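Local atomic coordinates of chitin binding protein (Streptomyces lividans, PDB entry 5FTZ), a protein that is a copper-dependent lytic polysaccharide monooxygenase of family AA10 that probably binds chitin and cleaves its chains oxidatively. Residues His1-Asp5 against Thr88-Ala92. Residues are numbered along the deposited sequence; the frame is centred on the assembly and turned at random.
Sequences HGYTD and TARHA. With CU (copper (II) ion), chain B.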
loop_
_atom_site.group_PDB
_atom_site.type_symbol
_atom_site.label_atom_id
_atom_site.label_comp_id
_atom_site.label_asym_id
_atom_site.label_seq_id
_atom_site.Cartn_x
_atom_site.Cartn_y
_atom_site.Cartn_z
ATOM N N HIS A 1 13.103 9.894 0.886
ATOM C CA HIS A 1 14.197 10.905 0.696
ATOM C C HIS A 1 15.410 10.250 0.107
ATOM O O HIS A 1 15.895 9.218 0.573
ATOM C CB HIS A 1 14.508 11.665 1.987
ATOM C CG HIS A 1 13.423 12.627 2.377
ATOM N ND1 HIS A 1 12.141 12.235 2.663
ATOM C CD2 HIS A 1 13.410 13.972 2.475
ATOM C CE1 HIS A 1 11.375 13.278 2.915
ATOM N NE2 HIS A 1 12.134 14.347 2.817
ATOM N N GLY A 2 15.880 10.828 -0.992
ATOM C CA GLY A 2 17.023 10.295 -1.695
ATOM C C GLY A 2 17.308 11.051 -2.961
ATOM O O GLY A 2 16.544 11.927 -3.358
ATOM N N TYR A 3 18.362 10.618 -3.664
ATOM C CA TYR A 3 18.783 11.272 -4.906
ATOM C C TYR A 3 19.577 10.246 -5.706
ATOM O O TYR A 3 20.084 9.264 -5.164
ATOM C CB TYR A 3 19.674 12.506 -4.598
ATOM C CG TYR A 3 20.808 12.233 -3.674
ATOM C CD1 TYR A 3 22.007 11.715 -4.133
ATOM C CD2 TYR A 3 20.668 12.421 -2.318
ATOM C CE1 TYR A 3 23.020 11.338 -3.268
ATOM C CE2 TYR A 3 21.702 12.126 -1.416
ATOM C CZ TYR A 3 22.881 11.576 -1.906
ATOM O OH TYR A 3 23.961 11.270 -1.103
ATOM N N THR A 4 19.834 10.560 -6.946
ATOM C CA THR A 4 20.708 9.716 -7.753
ATOM C C THR A 4 22.152 10.190 -7.618
ATOM O O THR A 4 22.455 11.392 -7.698
ATOM C CB THR A 4 20.323 9.748 -9.231
ATOM O OG1 THR A 4 20.039 11.085 -9.556
ATOM C CG2 THR A 4 19.085 8.894 -9.531
ATOM N N ASP A 5 23.033 9.222 -7.466
ATOM C CA ASP A 5 24.469 9.523 -7.556
ATOM C C ASP A 5 25.136 8.906 -8.781
ATOM O O ASP A 5 26.241 9.279 -9.067
ATOM C CB ASP A 5 25.242 9.259 -6.244
ATOM C CG ASP A 5 25.426 7.877 -5.965
ATOM O OD1 ASP A 5 24.770 7.022 -6.529
ATOM O OD2 ASP A 5 26.316 7.536 -5.129
ATOM N N THR A 88 18.096 8.371 2.217
ATOM C CA THR A 88 18.142 8.657 3.643
ATOM C C THR A 88 16.873 8.170 4.332
ATOM O O THR A 88 16.884 8.060 5.565
ATOM C CB THR A 88 18.313 10.150 3.909
ATOM O OG1 THR A 88 17.239 10.850 3.301
ATOM C CG2 THR A 88 19.584 10.675 3.260
ATOM N N ALA A 89 15.785 7.937 3.577
ATOM C CA ALA A 89 14.567 7.299 4.095
ATOM C C ALA A 89 14.029 6.365 2.992
ATOM O O ALA A 89 13.650 6.832 1.885
ATOM C CB ALA A 89 13.557 8.314 4.523
ATOM N N ARG A 90 13.964 5.063 3.274
ATOM C CA ARG A 90 13.669 4.012 2.257
ATOM C C ARG A 90 12.166 3.661 2.115
ATOM O O ARG A 90 11.702 2.579 2.490
ATOM C CB ARG A 90 14.424 2.760 2.631
ATOM C CG ARG A 90 15.933 2.912 2.485
ATOM C CD ARG A 90 16.658 1.984 3.423
ATOM N NE ARG A 90 16.346 0.605 3.155
ATOM C CZ ARG A 90 16.776 -0.410 3.886
ATOM N NH1 ARG A 90 17.615 -0.210 4.918
ATOM N NH2 ARG A 90 16.384 -1.631 3.560
ATOM N N HIS A 91 11.434 4.563 1.544
ATOM C CA HIS A 91 9.978 4.431 1.544
ATOM C C HIS A 91 9.544 3.314 0.621
ATOM O O HIS A 91 10.229 3.014 -0.384
ATOM C CB HIS A 91 9.357 5.680 0.952
ATOM C CG HIS A 91 9.678 6.945 1.669
ATOM N ND1 HIS A 91 9.389 7.134 3.001
ATOM C CD2 HIS A 91 10.287 8.083 1.242
ATOM C CE1 HIS A 91 9.779 8.333 3.368
ATOM N NE2 HIS A 91 10.344 8.919 2.325
ATOM N N ALA A 92 8.432 2.682 0.930
ATOM C CA ALA A 92 7.726 1.806 0.000
ATOM C C ALA A 92 7.591 2.560 -1.327
ATOM O O ALA A 92 7.218 3.727 -1.365
ATOM C CB ALA A 92 6.358 1.426 0.532
HETATM CU CU CU B . 11.412 10.497 2.223
#
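The carbonyl oxygen of His1 takes two backbone N-H groups from the facing loop, with Thr88 N at 2.9 Å from His1 O and Ala89 N at 3.3 Å from it, both coming from the same face of the carbonyl. The Ala89 bond is the straighter, 169° at the hydrogen. A weak hydrogen bond also runs from His1 N to Ala89 O. As the first residue of the chain, His1 chelates copper through its terminal amino group and its ring: the metal lies 2.2 Å from His1 N and 1.9 Å from His1 ND1. A chi1 of -71° sets the imidazole beside the backbone N, which brings ND1 round to the same ion. The third nitrogen is His91 NE2, 1.9 Å from the copper. Each imidazole presents its nitrogen near the plane of the other, edge toward edge, with the metal between them. Ala89 O lies over one face of the His91 ring, offset toward its rim, while Ala89 CB comes within 3.8 Å of the copper. Thr88 OG1 sits against His1 CB; elsewhere in the fold, Phe164 meets the His1 ring edge-to-face. The N-terminus, just ahead of strand 2-6, and the loop between strands 80-87 and 93-100 thus meet at the surface to form the histidine brace, the T-shaped three-nitrogen copper site that defines lytic polysaccharide monooxygenases.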